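Endo-1,3-beta-glucanase, family GH16 (PDB 4CTE) probably hydrolyses internal beta-1,3-glucosidic bonds in laminarin-type glucans, the chain here being the family GH16 catalytic part of a longer, multidomain protein. Local coordinates at residues E115-S120 / H129-W134; G80-R85 / P96-L101. The protein carries 1 engineered substitution. All coordinates share one frame; numbering follows the deposited sequence.

Contact 1: E115-S120 / H129-W134. Engineered in segment 115-120: Ser120 (natural residue Glu). With GS1 (1-thio-beta-D-glucopyranose), chain C.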
# COMPACT_ATOMS: atom_id res chain seq x y z
N GLU A 115 -10.07 -3.90 -2.10
CA GLU A 115 -8.80 -3.28 -1.81
C GLU A 115 -8.50 -3.48 -0.35
O GLU A 115 -9.37 -3.23 0.48
CB GLU A 115 -8.85 -1.76 -2.14
CG GLU A 115 -7.64 -0.98 -1.65
CD GLU A 115 -7.60 0.49 -2.01
OE1 GLU A 115 -8.33 0.97 -2.91
OE2 GLU A 115 -6.78 1.18 -1.39
N ILE A 116 -7.28 -3.95 -0.07
CA ILE A 116 -6.78 -4.11 1.30
C ILE A 116 -5.57 -3.17 1.51
O ILE A 116 -4.45 -3.43 1.00
CB ILE A 116 -6.40 -5.58 1.69
CG1 ILE A 116 -7.54 -6.59 1.41
CG2 ILE A 116 -5.92 -5.62 3.17
CD1 ILE A 116 -7.09 -8.03 1.53
N ASP A 117 -5.81 -2.11 2.26
CA ASP A 117 -4.75 -1.16 2.68
C ASP A 117 -4.17 -1.73 3.96
O ASP A 117 -4.81 -1.63 5.04
CB ASP A 117 -5.31 0.27 2.87
CG ASP A 117 -5.98 0.80 1.62
OD1 ASP A 117 -5.59 0.41 0.49
OD2 ASP A 117 -6.92 1.61 1.74
N ILE A 118 -3.00 -2.34 3.85
CA ILE A 118 -2.34 -2.94 5.02
C ILE A 118 -1.82 -1.82 5.91
O ILE A 118 -2.04 -1.82 7.15
CB ILE A 118 -1.23 -3.96 4.63
CG1 ILE A 118 -1.85 -5.09 3.75
CG2 ILE A 118 -0.54 -4.50 5.88
CD1 ILE A 118 -0.88 -6.04 3.09
N MET A 119 -1.16 -0.85 5.26
CA MET A 119 -0.67 0.33 5.93
C MET A 119 -0.82 1.51 5.01
O MET A 119 -0.39 1.44 3.84
CB MET A 119 0.81 0.17 6.32
CG MET A 119 1.47 1.35 7.04
SD MET A 119 1.91 2.80 6.03
CE MET A 119 3.20 2.16 4.94
N SER A 120 -1.40 2.59 5.54
CA SER A 120 -1.28 3.91 4.88
C SER A 120 -1.09 4.95 5.98
O SER A 120 -1.48 4.75 7.16
CB SER A 120 -2.45 4.24 3.96
OG SER A 120 -3.65 4.28 4.71
N HIS A 129 -3.06 3.65 9.18
CA HIS A 129 -4.42 3.16 8.95
C HIS A 129 -4.40 1.81 8.37
O HIS A 129 -3.42 1.43 7.75
CB HIS A 129 -5.18 4.14 8.05
CG HIS A 129 -5.39 5.45 8.70
ND1 HIS A 129 -4.40 6.37 8.83
CD2 HIS A 129 -6.49 5.96 9.36
CE1 HIS A 129 -4.85 7.41 9.50
NE2 HIS A 129 -6.13 7.17 9.83
N GLY A 130 -5.50 1.10 8.58
CA GLY A 130 -5.75 -0.24 8.04
C GLY A 130 -7.18 -0.18 7.53
O GLY A 130 -8.11 0.10 8.31
N THR A 131 -7.36 -0.46 6.24
CA THR A 131 -8.64 -0.22 5.60
C THR A 131 -8.96 -1.15 4.48
O THR A 131 -8.07 -1.69 3.83
CB THR A 131 -8.63 1.23 4.97
OG1 THR A 131 -7.84 2.12 5.77
CG2 THR A 131 -10.04 1.81 4.84
N ILE A 132 -10.25 -1.38 4.27
CA ILE A 132 -10.73 -2.10 3.08
C ILE A 132 -11.66 -1.18 2.31
O ILE A 132 -12.34 -0.32 2.91
CB ILE A 132 -11.41 -3.49 3.35
CG1 ILE A 132 -12.57 -3.42 4.39
CG2 ILE A 132 -10.35 -4.53 3.71
CD1 ILE A 132 -13.47 -4.66 4.39
N HIS A 133 -11.66 -1.31 0.99
CA HIS A 133 -12.62 -0.62 0.13
C HIS A 133 -13.24 -1.68 -0.73
O HIS A 133 -12.53 -2.58 -1.18
CB HIS A 133 -11.97 0.45 -0.72
CG HIS A 133 -11.26 1.52 0.08
ND1 HIS A 133 -11.83 2.70 0.38
CD2 HIS A 133 -9.98 1.53 0.66
CE1 HIS A 133 -10.96 3.44 1.12
NE2 HIS A 133 -9.83 2.72 1.28
N TRP A 134 -14.55 -1.59 -0.95
CA TRP A 134 -15.28 -2.57 -1.80
C TRP A 134 -16.59 -2.00 -2.34
O TRP A 134 -16.90 -0.84 -2.10
CB TRP A 134 -15.48 -3.91 -1.07
CG TRP A 134 -16.55 -3.94 -0.02
CD1 TRP A 134 -17.80 -4.56 -0.11
CD2 TRP A 134 -16.54 -3.31 1.33
NE1 TRP A 134 -18.53 -4.39 1.05
CE2 TRP A 134 -17.83 -3.66 1.95
CE3 TRP A 134 -15.61 -2.55 2.06
CZ2 TRP A 134 -18.17 -3.23 3.25
CZ3 TRP A 134 -15.97 -2.13 3.37
CH2 TRP A 134 -17.22 -2.46 3.94
C1 GS1 C . -7.46 5.43 0.01
S1 GS1 C . -7.91 6.94 0.80
C2 GS1 C . -7.89 5.53 -1.44
O2 GS1 C . -9.30 5.66 -1.66
C3 GS1 C . -7.54 4.19 -1.94
C4 GS1 C . -6.05 4.27 -1.96
O4 GS1 C . -5.68 3.24 -2.82
C5 GS1 C . -5.68 4.02 -0.52
O5 GS1 C . -6.04 5.25 0.13
C6 GS1 C . -4.21 3.60 -0.36
O6 GS1 C . -3.76 4.20 0.85
O HOH W 1 -6.04 3.48 3.96
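Glu115 runs alongside His133, the two side chains pointing the same way from a hydrogen-bonded antiparallel pair. CB of Glu115 lies 4.1 Å from CB of His133, and with CG anti to the backbone N (chi1 171°) and the chain extended, CG rides beside the imidazole. CD sits 3.7 Å from His133 CD2, and the carboxylate plane is turned 40° from that of the ring. At the tip, OE1 accepts a hydrogen bond from Trp110 NE1, while OE2, less surely placed, takes one from O4 of the thioglucose at 2.7 Å. With an alanine here, Trp110 NE1 and the sugar O4 would probably be left without the carboxylate that receives them both, one at each oxygen, and the His133 ring without its neighbour.

Asp117 OD2 meets the His133 ring in plane at its edge, 3.1 Å from NE2. A water joins the same OD2 to Thr131 OG1 and to OG of Ser120, an engineered residue replacing the last Glu of the GH16 E-I-D-I-M-E pattern. A classic beta bulge at Ile118 and Met119 shifts the register before Ser120 pairs with His129. Glu115, Asp117, Ser120 and His133 gather polar groups beside the thioglucose, consistent with the family's catalytic cleft.

Contact 2: G80-R85 / P96-L101. With GS1 (1-thio-beta-D-glucopyranose), chain C; GS1 (1-thio-beta-D-glucopyranose), chain B.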
# COMPACT_ATOMS: atom_id res chain seq x y z
N GLY A 80 -3.66 -15.11 3.53
CA GLY A 80 -2.30 -15.18 4.02
C GLY A 80 -1.95 -14.12 5.05
O GLY A 80 -2.80 -13.30 5.40
N LYS A 81 -0.73 -14.24 5.58
CA LYS A 81 -0.12 -13.25 6.44
C LYS A 81 0.79 -12.50 5.47
O LYS A 81 1.81 -13.04 5.01
CB LYS A 81 0.65 -13.85 7.62
CG LYS A 81 1.21 -12.82 8.61
CD LYS A 81 2.25 -13.48 9.51
CE LYS A 81 2.42 -12.73 10.81
NZ LYS A 81 3.59 -13.19 11.61
N ILE A 82 0.40 -11.28 5.15
CA ILE A 82 1.06 -10.42 4.18
C ILE A 82 1.63 -9.29 5.00
O ILE A 82 0.87 -8.51 5.61
CB ILE A 82 0.08 -9.94 3.11
CG1 ILE A 82 -0.52 -11.17 2.39
CG2 ILE A 82 0.81 -9.03 2.12
CD1 ILE A 82 -2.03 -11.18 2.36
N GLU A 83 2.95 -9.19 4.97
CA GLU A 83 3.66 -8.29 5.83
C GLU A 83 4.76 -7.55 5.11
O GLU A 83 5.21 -7.99 4.04
CB GLU A 83 4.25 -9.09 7.00
CG GLU A 83 5.44 -10.00 6.69
CD GLU A 83 6.03 -10.62 7.94
OE1 GLU A 83 5.30 -10.80 8.93
OE2 GLU A 83 7.23 -10.94 7.91
N ALA A 84 5.18 -6.43 5.68
CA ALA A 84 6.35 -5.70 5.20
C ALA A 84 6.97 -4.95 6.34
O ALA A 84 6.23 -4.44 7.21
CB ALA A 84 6.01 -4.74 4.04
N ARG A 85 8.31 -4.89 6.34
CA ARG A 85 9.07 -4.14 7.32
C ARG A 85 9.44 -2.80 6.68
O ARG A 85 10.34 -2.73 5.80
CB ARG A 85 10.29 -4.93 7.77
CG ARG A 85 11.12 -4.22 8.79
CD ARG A 85 11.99 -5.24 9.51
NE ARG A 85 12.61 -4.61 10.67
CZ ARG A 85 13.85 -4.11 10.70
NH1 ARG A 85 14.67 -4.22 9.63
NH2 ARG A 85 14.28 -3.55 11.83
N PRO A 96 2.57 7.53 1.99
CA PRO A 96 3.00 6.17 1.66
C PRO A 96 1.87 5.13 1.86
O PRO A 96 0.93 5.36 2.68
CB PRO A 96 4.10 5.94 2.66
CG PRO A 96 3.58 6.68 3.90
CD PRO A 96 3.10 7.96 3.30
N ALA A 97 1.98 4.00 1.15
CA ALA A 97 0.98 2.93 1.30
C ALA A 97 1.56 1.60 0.92
O ALA A 97 2.41 1.53 0.05
CB ALA A 97 -0.28 3.20 0.47
N PHE A 98 1.08 0.56 1.60
CA PHE A 98 1.42 -0.86 1.39
C PHE A 98 0.05 -1.50 1.36
O PHE A 98 -0.66 -1.55 2.41
CB PHE A 98 2.26 -1.37 2.53
CG PHE A 98 2.40 -2.90 2.57
CD1 PHE A 98 2.66 -3.67 1.40
CD2 PHE A 98 2.40 -3.55 3.82
CE1 PHE A 98 2.83 -5.08 1.49
CE2 PHE A 98 2.55 -4.93 3.92
CZ PHE A 98 2.79 -5.71 2.76
N TRP A 99 -0.33 -1.98 0.18
CA TRP A 99 -1.70 -2.36 -0.03
C TRP A 99 -1.88 -3.40 -1.09
O TRP A 99 -0.90 -3.87 -1.67
CB TRP A 99 -2.50 -1.07 -0.34
CG TRP A 99 -2.02 -0.23 -1.48
CD1 TRP A 99 -0.77 0.38 -1.64
CD2 TRP A 99 -2.85 0.28 -2.58
NE1 TRP A 99 -0.76 1.18 -2.77
CE2 TRP A 99 -1.97 1.14 -3.39
CE3 TRP A 99 -4.20 0.09 -2.98
CZ2 TRP A 99 -2.44 1.79 -4.53
CZ3 TRP A 99 -4.66 0.74 -4.15
CH2 TRP A 99 -3.78 1.57 -4.91
N MET A 100 -3.13 -3.80 -1.31
CA MET A 100 -3.48 -4.89 -2.22
C MET A 100 -4.74 -4.57 -2.96
O MET A 100 -5.63 -3.91 -2.41
CB MET A 100 -3.67 -6.20 -1.44
CG MET A 100 -2.51 -6.56 -0.50
SD MET A 100 -2.72 -8.15 0.29
CE MET A 100 -2.30 -9.31 -1.04
N LEU A 101 -4.81 -5.04 -4.20
CA LEU A 101 -5.96 -4.90 -5.06
C LEU A 101 -6.30 -6.22 -5.66
O LEU A 101 -5.40 -7.01 -5.95
CB LEU A 101 -5.68 -3.92 -6.19
CG LEU A 101 -5.64 -2.43 -5.85
CD1 LEU A 101 -5.10 -1.66 -7.07
CD2 LEU A 101 -7.02 -1.89 -5.43
C1 GS1 C . -7.46 5.43 0.01
S1 GS1 C . -7.91 6.94 0.80
C2 GS1 C . -7.89 5.53 -1.44
O2 GS1 C . -9.30 5.66 -1.66
C3 GS1 C . -7.54 4.19 -1.94
C4 GS1 C . -6.05 4.27 -1.96
O4 GS1 C . -5.68 3.24 -2.82
C5 GS1 C . -5.68 4.02 -0.52
O5 GS1 C . -6.04 5.25 0.13
C6 GS1 C . -4.21 3.60 -0.36
O6 GS1 C . -3.76 4.20 0.85
C1 GS1 B . -8.03 4.25 -5.08
S1 GS1 B . -7.28 4.70 -3.52
C2 GS1 B . -8.67 5.45 -5.84
O2 GS1 B . -9.64 6.10 -5.02
C3 GS1 B . -9.31 4.86 -7.12
O3 GS1 B . -10.05 5.87 -7.90
C4 GS1 B . -8.26 3.99 -7.92
O4 GS1 B . -8.90 3.37 -9.03
C5 GS1 B . -7.58 2.90 -7.03
O5 GS1 B . -7.01 3.55 -5.85
C6 GS1 B . -6.54 1.96 -7.71
O6 GS1 B . -5.35 2.68 -8.09
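Phe98 and Ala84 meet across the interior of a beta sandwich, the jelly-roll fold of family GH16, in which strands 80-87 and 94-102 belong to sheets lying one over the other. The segment axes approach to 8.8 Å and run nearly antiparallel, and no hydrogen bond joins them; side chains fill most of the gap.

Packing is tightest around Phe98. A first torsion of 167° swings its ring away from its own backbone N and across to strand 80-85, and the methyl of Ala84 settles over one face: CB stands 3.7 Å from the ring centroid, 22° off the normal, a CH-pi contact displaced toward CE2. CZ at the far end of the ring also comes 3.6 Å from the carbonyl O of Glu83. Ile82 crosses the ring obliquely with its CG2 branch and turns its other branch to Met100; these two side chains reach toward each other tip to tip, CD1 of Ile82 3.7 Å from SD of Met100. Ile118 touches both Ile82 and Phe98, so this apolar layer continues beyond the two strands.

Away from that layer the contact loosens quickly. Lys81, Glu83 and Arg85 alternate onto the other face of their strand; Glu83 packs on strand 220-231, and the partly exposed Arg85 makes a salt bridge to Asp225, a residue of the calcium site. Ala97, Trp99 and Leu101 likewise leave the interior and turn to the sugar-binding side. There Trp99, its NE1 held by Asn201 OD1, presents an indole face to one thioglucose and an edge to the other: C6 of the second sugar lies in the ring plane, while O4 of the first stands above the rim, 3.0 Å from Trp99 CZ3.

In the fold
Both contacts are buried and share the sheet that carries strand 94-102, yet they join it in different ways. Contact 1 is lateral, a pairing of neighbouring strands by backbone hydrogen bonds whose polar face lines the sugar site; contact 2 is vertical, uniting two sheets mainly through apolar side chains, and buries about half as much surface. Strand 94-102 belongs to both settings: it pairs directly with 115-120, as where Ile116 O lies 2.7 Å from Met100 N, probably in a hydrogen bond. Alternation along that strand sends Phe98 and Met100 into the core and Trp99 toward Glu115, so that one thioglucose touches both contacts.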